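Long-range contacts in glycerol-3-phosphate dehydrogenase [NAD(+)] 1 (Saccharomyces cerevisiae, PDB 4FGW), which catalyses the NAD-dependent interconversion of dihydroxyacetone phosphate and sn-glycerol 3-phosphate, on the path to the glycerol that yeast accumulates under hyperosmotic stress: residues T38-G43 and I112-D117; K245-L250 and P361-V366. One frame throughout, in Å; residues are numbered along the deposited sequence.

Contact 1 of 2, residues T38-G43 and I112-D117; sequences TVIGSG and IDSVKD
The end of strand 35-40 comes closest to the short helix 111-115 where Thr38 faces Ser114, their CA atoms 6.5 Å apart, and the strand then runs on into the glycine-rich turn of a Rossmann fold. In this fold a helix packs against the face of the parallel sheet, and here a polar bond does part of that work: Thr38 OG1 donates to Ser114 O over 2.7 Å. The C=O...donor angle at the oxygen is 148°, and OG1 stands 32° out of the carbonyl plane. A chi1 of -63° puts OG1 of Thr38 anti to the carbonyl carbon and CG2 anti to the backbone N, and both branches meet Ser114: OG1 its carbonyl oxygen, CG2 its CB at 3.8 Å. One side chain thus grips the helix by a hydroxyl and a methyl together. Ser114 OG turns back to hydrogen-bond Leu111 O within its own helix, and in that position it also lies against the Thr38 CG2 and Ile40 CD1 methyls. Ile40 continues the contact with its outermost carbon, and its side chain crosses that of Val115 at about a right angle. Trp71 of strand 67-71 and Ile121 of strand 120-123 add to this buried layer. Just beyond Ile40, Gly41, Ser42 and Gly43 begin the glycine-rich segment, running into helix 44-59, that by similarity binds NAD(+), with Gly43 at the N-cap of that helix. The Ile40 CD1 methyl ends 3.9 Å from Ser114 OG and 4.2 Å from Val115 CG2.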
# COMPACT_ATOMS: atom_id res chain seq x y z
N THR A 38 24.66 20.12 -12.50
CA THR A 38 24.16 20.13 -13.87
C THR A 38 23.09 19.06 -14.05
O THR A 38 23.26 17.92 -13.62
CB THR A 38 25.30 20.03 -14.90
OG1 THR A 38 26.16 21.17 -14.77
CG2 THR A 38 24.80 19.94 -16.35
N VAL A 39 21.98 19.44 -14.70
CA VAL A 39 20.87 18.55 -15.02
C VAL A 39 20.88 18.28 -16.53
O VAL A 39 20.83 19.22 -17.33
CB VAL A 39 19.50 19.11 -14.53
CG1 VAL A 39 18.34 18.18 -14.90
CG2 VAL A 39 19.53 19.37 -13.03
N ILE A 40 20.99 17.00 -16.92
CA ILE A 40 20.95 16.58 -18.33
C ILE A 40 19.50 16.14 -18.58
O ILE A 40 19.14 15.03 -18.16
CB ILE A 40 21.99 15.45 -18.63
CG1 ILE A 40 23.44 15.80 -18.19
CG2 ILE A 40 21.92 14.97 -20.09
CD1 ILE A 40 24.11 17.07 -18.77
N GLY A 41 18.67 17.01 -19.15
CA GLY A 41 17.26 16.67 -19.35
C GLY A 41 16.37 17.59 -20.15
O GLY A 41 15.97 17.25 -21.27
N SER A 42 15.97 18.71 -19.52
CA SER A 42 15.12 19.78 -20.10
C SER A 42 13.63 19.50 -20.41
O SER A 42 12.89 20.44 -20.70
CB SER A 42 15.81 20.50 -21.26
OG SER A 42 15.85 19.73 -22.45
N GLY A 43 13.20 18.25 -20.32
CA GLY A 43 11.80 17.89 -20.53
C GLY A 43 10.93 18.20 -19.32
O GLY A 43 11.26 19.08 -18.52
N ILE A 112 28.70 19.44 -23.53
CA ILE A 112 30.00 19.53 -22.90
C ILE A 112 30.17 20.80 -22.09
O ILE A 112 30.82 20.80 -21.07
CB ILE A 112 31.10 19.42 -23.94
CG1 ILE A 112 30.79 18.25 -24.84
CG2 ILE A 112 32.44 19.20 -23.28
CD1 ILE A 112 29.63 17.51 -24.35
N ASP A 113 29.58 21.89 -22.54
CA ASP A 113 29.74 23.14 -21.81
C ASP A 113 29.01 23.08 -20.47
O ASP A 113 29.45 23.67 -19.49
CB ASP A 113 29.24 24.33 -22.64
CG ASP A 113 29.52 25.65 -21.96
OD1 ASP A 113 28.77 26.61 -22.17
OD2 ASP A 113 30.49 25.75 -21.21
N SER A 114 27.89 22.38 -20.45
CA SER A 114 27.06 22.26 -19.25
C SER A 114 27.77 21.43 -18.17
O SER A 114 27.59 21.66 -16.98
CB SER A 114 25.71 21.64 -19.59
OG SER A 114 25.84 20.30 -20.04
N VAL A 115 28.61 20.48 -18.61
CA VAL A 115 29.40 19.56 -17.79
C VAL A 115 30.78 20.17 -17.37
O VAL A 115 31.44 19.60 -16.49
CB VAL A 115 29.45 18.17 -18.51
CG1 VAL A 115 30.73 17.38 -18.24
CG2 VAL A 115 28.21 17.35 -18.17
N LYS A 116 31.06 21.36 -17.88
CA LYS A 116 32.27 22.11 -17.59
C LYS A 116 32.63 22.03 -16.14
O LYS A 116 32.05 22.71 -15.32
CB LYS A 116 32.09 23.58 -17.97
CG LYS A 116 33.31 24.21 -18.63
CD LYS A 116 34.47 24.35 -17.66
CE LYS A 116 35.45 25.46 -18.05
NZ LYS A 116 35.31 26.69 -17.21
N ASP A 117 33.61 21.21 -15.84
CA ASP A 117 33.85 20.79 -14.47
C ASP A 117 32.65 21.03 -13.57
O ASP A 117 32.35 22.13 -13.12
CB ASP A 117 35.18 21.29 -13.88
CG ASP A 117 36.11 20.14 -13.54
OD1 ASP A 117 36.10 19.67 -12.39
OD2 ASP A 117 36.83 19.68 -14.45

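Contact 2 of 2, residues K245-L250 and P361-V366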
# COMPACT_ATOMS: atom_id res chain seq x y z
N LYS A 245 5.77 -2.13 -10.84
CA LYS A 245 4.49 -1.57 -10.38
C LYS A 245 3.44 -1.55 -11.49
O LYS A 245 2.25 -1.73 -11.22
CB LYS A 245 4.67 -0.16 -9.77
CG LYS A 245 5.14 0.90 -10.78
CD LYS A 245 5.37 2.27 -10.16
CE LYS A 245 5.70 3.28 -11.23
NZ LYS A 245 4.51 3.62 -12.04
N ASN A 246 3.88 -1.36 -12.75
CA ASN A 246 2.99 -1.29 -13.90
C ASN A 246 2.41 -2.63 -14.30
O ASN A 246 1.30 -2.68 -14.83
CB ASN A 246 3.64 -0.56 -15.06
CG ASN A 246 4.15 0.81 -14.69
OD1 ASN A 246 3.65 1.47 -13.77
ND2 ASN A 246 5.19 1.24 -15.35
N VAL A 247 3.12 -3.73 -14.00
CA VAL A 247 2.65 -5.10 -14.24
C VAL A 247 1.53 -5.36 -13.21
O VAL A 247 0.46 -5.87 -13.58
CB VAL A 247 3.79 -6.16 -14.15
CG1 VAL A 247 3.24 -7.58 -14.28
CG2 VAL A 247 4.85 -5.89 -15.22
N VAL A 248 1.76 -4.96 -11.95
CA VAL A 248 0.80 -5.06 -10.86
C VAL A 248 -0.46 -4.20 -11.15
O VAL A 248 -1.58 -4.68 -10.96
CB VAL A 248 1.44 -4.73 -9.48
CG1 VAL A 248 0.45 -4.97 -8.34
CG2 VAL A 248 2.72 -5.54 -9.26
N ALA A 249 -0.26 -2.95 -11.62
CA ALA A 249 -1.35 -2.03 -11.96
C ALA A 249 -2.31 -2.63 -13.00
O ALA A 249 -3.51 -2.36 -12.95
CB ALA A 249 -0.79 -0.70 -12.47
N LEU A 250 -1.78 -3.48 -13.91
CA LEU A 250 -2.58 -4.18 -14.91
C LEU A 250 -3.52 -5.18 -14.23
O LEU A 250 -4.71 -5.19 -14.52
CB LEU A 250 -1.72 -4.86 -15.99
CG LEU A 250 -0.99 -3.95 -16.99
CD1 LEU A 250 0.03 -4.72 -17.78
CD2 LEU A 250 -1.96 -3.27 -17.96
N PRO A 361 3.63 -16.03 -9.78
CA PRO A 361 2.33 -16.27 -10.42
C PRO A 361 1.54 -15.04 -10.88
O PRO A 361 0.89 -15.14 -11.92
CB PRO A 361 1.56 -17.12 -9.40
CG PRO A 361 2.25 -16.91 -8.12
CD PRO A 361 3.69 -16.69 -8.45
N LEU A 362 1.61 -13.90 -10.16
CA LEU A 362 0.90 -12.67 -10.57
C LEU A 362 1.51 -12.07 -11.83
O LEU A 362 0.76 -11.74 -12.76
CB LEU A 362 0.79 -11.64 -9.45
CG LEU A 362 0.11 -10.30 -9.82
CD1 LEU A 362 -1.39 -10.49 -10.14
CD2 LEU A 362 0.29 -9.28 -8.74
N PHE A 363 2.85 -11.96 -11.89
CA PHE A 363 3.58 -11.47 -13.07
C PHE A 363 3.26 -12.36 -14.27
O PHE A 363 3.00 -11.85 -15.36
CB PHE A 363 5.10 -11.40 -12.82
CG PHE A 363 5.62 -10.37 -11.83
CD1 PHE A 363 6.94 -10.40 -11.40
CD2 PHE A 363 4.78 -9.38 -11.34
CE1 PHE A 363 7.41 -9.45 -10.48
CE2 PHE A 363 5.26 -8.43 -10.42
CZ PHE A 363 6.57 -8.47 -10.00
N GLU A 364 3.22 -13.70 -14.05
CA GLU A 364 2.89 -14.68 -15.09
C GLU A 364 1.44 -14.54 -15.54
O GLU A 364 1.19 -14.55 -16.75
CB GLU A 364 3.20 -16.11 -14.62
CG GLU A 364 3.09 -17.13 -15.75
CD GLU A 364 3.03 -18.60 -15.36
OE1 GLU A 364 3.13 -18.91 -14.15
OE2 GLU A 364 2.89 -19.44 -16.28
N ALA A 365 0.50 -14.40 -14.59
CA ALA A 365 -0.94 -14.26 -14.84
C ALA A 365 -1.24 -13.04 -15.73
O ALA A 365 -1.98 -13.19 -16.70
CB ALA A 365 -1.69 -14.16 -13.53
N VAL A 366 -0.64 -11.87 -15.41
CA VAL A 366 -0.79 -10.62 -16.18
C VAL A 366 -0.30 -10.87 -17.63
O VAL A 366 -1.04 -10.56 -18.57
CB VAL A 366 -0.07 -9.42 -15.49
CG1 VAL A 366 -0.04 -8.19 -16.39
CG2 VAL A 366 -0.72 -9.09 -14.15
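Val247 lays its CG1 methyl against Phe363 and Val366 at once, 3.8 Å from Phe363 CD2 and 3.9 Å from Val366 CG1. That methyl stands anti to the backbone N (chi1 175°), which directs it across the gap between two helices whose short axes pass 9.3 Å apart at 66°. It meets the Phe363 ring obliquely, the two side chains lying nearly perpendicular. The same ring receives a second methyl at its edge, near the ring plane, where Val248 CG2 lies 4.0 Å from Phe363 CE2; two successive residues of one helix thus touch neighbouring carbons of one ring. Val366 does comparable work from the other helix. Its CG2 comes within 3.5 Å of Val247 O, while its CG1 is also met by Leu250, whose CD1 approaches to 3.7 Å with the two side chains again about perpendicular. Leu362 closes the other flank through CD2, 4.3 Å from Val248 CG1. The meeting side chains are all apolar and buried, as expected of helix packing in the all-helical C-terminal domain of this family. Lys245, the proton acceptor by similarity, sits on the same helix but points away from this packing; its NZ donates to Asn246 OD1 at 2.9 Å and is also hydrogen-bonded to Thr305 OG1. Helix 361-371 begins at this contact, and Glu275 of helix 261-283 accepts the backbone N-H groups of Leu362 and Phe363. Around the joint, Ile268 of helix 261-283 touches both Val248 and Leu362, Leu302 of helix 296-307 reaches Val248, and helix 340-354 brings Thr343 and Cys344 to Val247 and Val347 to Phe363.

In the fold
Both contacts are buried, yet they join different elements in different domains: contact 1 sets a strand against a helix in the nucleotide-binding part, contact 2 two helices in the C-terminal part. Their centres lie about 37 Å apart, on opposite sides of the chain's centre, and they share no segment. Contact 1 is the smaller and mixes a hydrogen bond with apolar packing; contact 2 buries about twice the area, mostly through aliphatic and aromatic side chains. Each has a site assigned by similarity close by: the NAD(+)-binding glycine-rich turn in contact 1, the proton acceptor Lys245 in contact 2.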